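Local coordinates for protein methyl-coenzyme M reductase subunit beta (Methanosarcina barkeri, PDB 1E6Y) that forms, as the beta subunit, part of methyl-coenzyme M reductase, which uses coenzyme B and a nickel porphinoid cofactor to release methane from methyl-coenzyme M, at residues D79-A82 against E83-K87; F385-P388 against C389-A392; A47-Q50 against G51-S55. All blocks are in the same frame, centred on the assembly; numbering follows the deposited sequence.

Interaction 1 of 3, residues D79-A82 against E83-K87; sequences DAIA and ENVKK
The flat carboxylate of E83 folds back over the preceding turn, so that the CA of A80 lies over one of its faces, 4.1 Å from E83 CD, while the carbonyl oxygen of D79 approaches obliquely from the side carrying CG and OE2. This is a within-helix contact in helix 78-89. E83 CG stands beside its own backbone N (chi1 -69°), which brings this methylene to 3.2 Å from D79 O. The same oxygen accepts the helical hydrogen bond from E83 N, 3.0 Å away. N84 N, V85 N and K86 N bond likewise to A80 O, I81 O and A82 O; the V85 N to I81 O bond, at 2.8 Å, is the shortest of the four and nearly collinear with its carbonyl. On the buried side, I81 and V85 cross obliquely one turn apart, CG2 to CG2 at 4.0 Å. Their branched apolar side chains suit a face packed on helix 125-141, where V85 meets A133 and T137. Small A82 lets V99 and L108 come close. N84 donates an N-H from ND2 to T137 OG1, and D79 OD2 forms a salt bridge with K101. D79 and E83 are both exposed, with D79 OD1 and E83 OE2 6.0 Å apart, and any repulsion between the two like charges is probably weakened by K101, which pairs with D79.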
loop_
_atom_site.group_PDB
_atom_site.type_symbol
_atom_site.label_atom_id
_atom_site.label_comp_id
_atom_site.label_asym_id
_atom_site.label_seq_id
_atom_site.Cartn_x
_atom_site.Cartn_y
_atom_site.Cartn_z
ATOM N N ASP E 79 31.388 -10.193 23.979
ATOM C CA ASP E 79 31.013 -10.342 25.382
ATOM C C ASP E 79 30.747 -9.001 26.060
ATOM O O ASP E 79 29.762 -8.851 26.782
ATOM C CB ASP E 79 32.096 -11.105 26.145
ATOM C CG ASP E 79 32.038 -12.596 25.896
ATOM O OD1 ASP E 79 30.956 -13.195 26.089
ATOM O OD2 ASP E 79 33.069 -13.168 25.487
ATOM N N ALA E 80 31.630 -8.034 25.822
ATOM C CA ALA E 80 31.466 -6.691 26.371
ATOM C C ALA E 80 30.232 -6.019 25.768
ATOM O O ALA E 80 29.469 -5.351 26.471
ATOM C CB ALA E 80 32.711 -5.858 26.095
ATOM N N ILE E 81 29.999 -6.271 24.484
ATOM C CA ILE E 81 28.822 -5.749 23.803
ATOM C C ILE E 81 27.540 -6.352 24.381
ATOM O O ILE E 81 26.629 -5.617 24.761
ATOM C CB ILE E 81 28.907 -6.009 22.278
ATOM C CG1 ILE E 81 29.985 -5.103 21.673
ATOM C CG2 ILE E 81 27.553 -5.751 21.608
ATOM C CD1 ILE E 81 30.246 -5.337 20.202
ATOM N N ALA E 82 27.542 -7.667 24.591
ATOM C CA ALA E 82 26.407 -8.353 25.206
ATOM C C ALA E 82 26.086 -7.789 26.591
ATOM O O ALA E 82 24.918 -7.575 26.925
ATOM C CB ALA E 82 26.687 -9.852 25.301
ATOM N N GLU E 83 27.126 -7.514 27.376
ATOM C CA GLU E 83 26.966 -6.965 28.724
ATOM C C GLU E 83 26.269 -5.614 28.683
ATOM O O GLU E 83 25.334 -5.362 29.444
ATOM C CB GLU E 83 28.328 -6.778 29.397
ATOM C CG GLU E 83 29.063 -8.050 29.762
ATOM C CD GLU E 83 30.478 -7.772 30.253
ATOM O OE1 GLU E 83 30.648 -6.867 31.105
ATOM O OE2 GLU E 83 31.421 -8.442 29.771
ATOM N N ASN E 84 26.781 -4.729 27.832
ATOM C CA ASN E 84 26.285 -3.363 27.762
ATOM C C ASN E 84 24.899 -3.308 27.135
ATOM O O ASN E 84 24.056 -2.510 27.551
ATOM C CB ASN E 84 27.253 -2.487 26.965
ATOM C CG ASN E 84 27.024 -1.012 27.203
ATOM O OD1 ASN E 84 27.321 -0.492 28.281
ATOM N ND2 ASN E 84 26.447 -0.335 26.215
ATOM N N VAL E 85 24.657 -4.181 26.162
ATOM C CA VAL E 85 23.337 -4.309 25.554
ATOM C C VAL E 85 22.297 -4.729 26.595
ATOM O O VAL E 85 21.229 -4.130 26.675
ATOM C CB VAL E 85 23.365 -5.318 24.370
ATOM C CG1 VAL E 85 21.949 -5.731 23.969
ATOM C CG2 VAL E 85 24.072 -4.689 23.179
ATOM N N LYS E 86 22.660 -5.665 27.467
ATOM C CA LYS E 86 21.763 -6.086 28.540
ATOM C C LYS E 86 21.428 -4.933 29.485
ATOM O O LYS E 86 20.283 -4.796 29.917
ATOM C CB LYS E 86 22.366 -7.249 29.338
ATOM C CG LYS E 86 21.500 -7.672 30.518
ATOM C CD LYS E 86 21.877 -9.028 31.080
ATOM C CE LYS E 86 20.872 -9.452 32.146
ATOM N NZ LYS E 86 21.152 -10.809 32.693
ATOM N N LYS E 87 22.418 -4.094 29.782
ATOM C CA LYS E 87 22.213 -2.939 30.655
ATOM C C LYS E 87 21.223 -1.937 30.063
ATOM O O LYS E 87 20.455 -1.308 30.791
ATOM C CB LYS E 87 23.543 -2.232 30.934
ATOM C CG LYS E 87 24.482 -2.994 31.859
ATOM C CD LYS E 87 25.778 -2.226 32.071
ATOM C CE LYS E 87 26.798 -3.064 32.826
ATOM N NZ LYS E 87 28.107 -2.362 32.956
#

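Interaction 2 of 3, residues F385-P388 against C389-A392; sequences FAIP and CVCA
C389 rests its side chain against F385 and A386, which lead into helix 387-395, and the contact is the first turn of that helix, with A386 just ahead of it. From C389, CB sits 3.3 Å from A386 O. SG stands beside its own backbone N (chi1 -54°), and this turns the sulfur toward the chain's entry into the helix, 3.8 Å from F385 O. Beyond these atoms the thiol is packed among T307, L308 and T311 of helix 296-318 and V324 and L328 of helix 323-339, a buried place that a small, weakly polar cysteine fits. A386 O receives two weak bonds, from C389 N and from V390 N at 3.4 Å, before regular helical bonding takes over with C391 N on I387 O at 3.0 Å and A392 N on P388 O. P388 is at home here because its nitrogen has no hydrogen to give, and in the first turn the backbone does not need one. I387 meets two later side chains by different branches, reaching V390 CG2 with CD1 at 4.2 Å. Its other branch turns to the second cysteine, where I387 CG2 rests 4.1 Å from C391 SG.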
loop_
_atom_site.group_PDB
_atom_site.type_symbol
_atom_site.label_atom_id
_atom_site.label_comp_id
_atom_site.label_asym_id
_atom_site.label_seq_id
_atom_site.Cartn_x
_atom_site.Cartn_y
_atom_site.Cartn_z
ATOM N N PHE E 385 -4.759 -25.507 10.228
ATOM C CA PHE E 385 -4.590 -26.951 10.049
ATOM C C PHE E 385 -3.657 -27.323 8.897
ATOM O O PHE E 385 -3.348 -28.501 8.702
ATOM C CB PHE E 385 -5.953 -27.626 9.852
ATOM C CG PHE E 385 -6.924 -27.378 10.973
ATOM C CD1 PHE E 385 -8.172 -26.814 10.719
ATOM C CD2 PHE E 385 -6.575 -27.665 12.292
ATOM C CE1 PHE E 385 -9.060 -26.538 11.758
ATOM C CE2 PHE E 385 -7.457 -27.390 13.341
ATOM C CZ PHE E 385 -8.701 -26.825 13.072
ATOM N N ALA E 386 -3.178 -26.322 8.162
ATOM C CA ALA E 386 -2.353 -26.569 6.982
ATOM C C ALA E 386 -0.867 -26.300 7.234
ATOM O O ALA E 386 -0.018 -27.144 6.947
ATOM C CB ALA E 386 -2.852 -25.721 5.810
ATOM N N ILE E 387 -0.563 -25.133 7.793
ATOM C CA ILE E 387 0.818 -24.697 7.979
ATOM C C ILE E 387 1.677 -25.598 8.883
ATOM O O ILE E 387 2.865 -25.788 8.611
ATOM C CB ILE E 387 0.857 -23.223 8.476
ATOM C CG1 ILE E 387 0.466 -22.292 7.324
ATOM C CG2 ILE E 387 2.246 -22.853 9.002
ATOM C CD1 ILE E 387 1.412 -22.361 6.134
ATOM N N PRO E 388 1.082 -26.212 9.928
ATOM C CA PRO E 388 1.859 -27.176 10.718
ATOM C C PRO E 388 2.427 -28.336 9.895
ATOM O O PRO E 388 3.563 -28.760 10.116
ATOM C CB PRO E 388 0.862 -27.653 11.769
ATOM C CG PRO E 388 -0.017 -26.472 11.971
ATOM C CD PRO E 388 -0.195 -25.889 10.588
ATOM N N CYS E 389 1.673 -28.779 8.893
ATOM C CA CYS E 389 2.143 -29.809 7.969
ATOM C C CYS E 389 3.301 -29.314 7.108
ATOM O O CYS E 389 4.245 -30.058 6.833
ATOM C CB CYS E 389 0.998 -30.273 7.068
ATOM S SG CYS E 389 -0.459 -30.823 7.974
ATOM N N VAL E 390 3.234 -28.050 6.699
ATOM C CA VAL E 390 4.307 -27.437 5.922
ATOM C C VAL E 390 5.611 -27.365 6.722
ATOM O O VAL E 390 6.673 -27.703 6.209
ATOM C CB VAL E 390 3.908 -26.022 5.444
ATOM C CG1 VAL E 390 5.022 -25.406 4.610
ATOM C CG2 VAL E 390 2.626 -26.096 4.631
ATOM N N CYS E 391 5.518 -26.994 7.995
ATOM C CA CYS E 391 6.697 -26.926 8.853
ATOM C C CYS E 391 7.332 -28.298 9.052
ATOM O O CYS E 391 8.558 -28.426 9.044
ATOM C CB CYS E 391 6.333 -26.318 10.207
ATOM S SG CYS E 391 5.814 -24.596 10.106
ATOM N N ALA E 392 6.494 -29.321 9.208
ATOM C CA ALA E 392 6.967 -30.703 9.313
ATOM C C ALA E 392 7.612 -31.171 8.010
ATOM O O ALA E 392 8.664 -31.809 8.024
ATOM C CB ALA E 392 5.812 -31.625 9.689
#

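Interaction 3 of 3, residues A47-Q50 against G51-S55; sequences AGIQ and GALAS
From A47 to A54 the backbone runs as regular alpha helix, with G51, A52, L53 and A54 each giving an N-H to the carbonyl four residues back in 47-50. The L53 N to I49 O bond, 2.8 Å, lies almost on the carbonyl axis. I49 and L53, one turn apart, lie alongside each other, and L53 CD1 touches I49 CG2 at 3.8 Å. L53 CG lies beside its own backbone N (chi1 -76°), and this also lays it 3.3 Å from I49 O. An alanine in place of L53 is likely to leave I49 CG2 without its neighbour and open a gap against A155 and Y72. A52 is buried, and its lone methyl fits close to the turn, CB 3.3 Å from G48 O. Q50, extended, carries its amide to the chain at D73 and I74, where OE1 accepts the N-H of V75. At the last turn G51 O is gripped twice, by S55 N at 3.0 Å and by S55 OG at 2.9 Å, the hydroxyl coming from above the carbonyl plane; S55 OG also bonds with K57 N as the chain leaves. The pattern is that of an amphipathic helix, its apolar face set on helices 125-141 and 149-157 and its final turn closed by a serine that bonds back to the chain.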
loop_
_atom_site.group_PDB
_atom_site.type_symbol
_atom_site.label_atom_id
_atom_site.label_comp_id
_atom_site.label_asym_id
_atom_site.label_seq_id
_atom_site.Cartn_x
_atom_site.Cartn_y
_atom_site.Cartn_z
ATOM N N ALA E 47 28.420 -10.160 13.327
ATOM C CA ALA E 47 29.300 -10.312 12.173
ATOM C C ALA E 47 28.793 -9.462 11.008
ATOM O O ALA E 47 29.574 -8.781 10.342
ATOM C CB ALA E 47 29.386 -11.781 11.763
ATOM N N GLY E 48 27.474 -9.444 10.826
ATOM C CA GLY E 48 26.868 -8.643 9.777
ATOM C C GLY E 48 27.072 -7.153 9.970
ATOM O O GLY E 48 27.367 -6.436 9.016
ATOM N N ILE E 49 26.903 -6.683 11.205
ATOM C CA ILE E 49 27.143 -5.280 11.531
ATOM C C ILE E 49 28.592 -4.902 11.230
ATOM O O ILE E 49 28.847 -3.906 10.555
ATOM C CB ILE E 49 26.838 -4.983 13.024
ATOM C CG1 ILE E 49 25.340 -5.138 13.292
ATOM C CG2 ILE E 49 27.283 -3.571 13.385
ATOM C CD1 ILE E 49 24.980 -5.155 14.750
ATOM N N GLN E 50 29.528 -5.740 11.673
ATOM C CA GLN E 50 30.952 -5.490 11.468
ATOM C C GLN E 50 31.299 -5.383 9.985
ATOM O O GLN E 50 31.980 -4.446 9.568
ATOM C CB GLN E 50 31.784 -6.597 12.119
ATOM C CG GLN E 50 33.287 -6.376 12.018
ATOM C CD GLN E 50 34.077 -7.314 12.907
ATOM O OE1 GLN E 50 33.599 -7.750 13.953
ATOM N NE2 GLN E 50 35.302 -7.619 12.500
ATOM N N GLY E 51 30.786 -6.320 9.191
ATOM C CA GLY E 51 30.990 -6.273 7.753
ATOM C C GLY E 51 30.360 -5.052 7.108
ATOM O O GLY E 51 30.984 -4.392 6.272
ATOM N N ALA E 52 29.139 -4.726 7.527
ATOM C CA ALA E 52 28.426 -3.558 7.016
ATOM C C ALA E 52 29.166 -2.261 7.334
ATOM O O ALA E 52 29.269 -1.374 6.481
ATOM C CB ALA E 52 27.018 -3.513 7.596
ATOM N N LEU E 53 29.687 -2.157 8.555
ATOM C CA LEU E 53 30.445 -0.981 8.973
ATOM C C LEU E 53 31.684 -0.785 8.111
ATOM O O LEU E 53 31.971 0.328 7.672
ATOM C CB LEU E 53 30.866 -1.107 10.437
ATOM C CG LEU E 53 29.781 -0.877 11.486
ATOM C CD1 LEU E 53 30.295 -1.301 12.850
ATOM C CD2 LEU E 53 29.377 0.587 11.492
ATOM N N ALA E 54 32.384 -1.880 7.833
ATOM C CA ALA E 54 33.643 -1.826 7.099
ATOM C C ALA E 54 33.443 -1.502 5.622
ATOM O O ALA E 54 34.198 -0.719 5.047
ATOM C CB ALA E 54 34.391 -3.145 7.249
ATOM N N SER E 55 32.406 -2.081 5.021
ATOM C CA SER E 55 32.214 -2.000 3.575
ATOM C C SER E 55 31.233 -0.911 3.150
ATOM O O SER E 55 31.206 -0.515 1.986
ATOM C CB SER E 55 31.737 -3.347 3.030
ATOM O OG SER E 55 30.450 -3.664 3.520
#

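How the interactions relate
Interactions 1 and 3 belong together: helices 46-55 and 78-89 are consecutive in the chain, and although the two contacts do not touch, their nearest atoms are about 7 Å apart and their centres 18 Å. Helix 125-141 joins them, since V85 packs on A133 and T137 while I49 packs on V134 and I138; I74 likewise meets both I81 and Q50. Interaction 2 belongs to the C-terminal domain, its centre 37 Å from that of interaction 1 and 36 Å from that of interaction 3. It does not touch a ligand, but the I387 side chain is about 12 Å from bound coenzyme B and the side chain of V390 about 11 Å from G366, which binds that coenzyme.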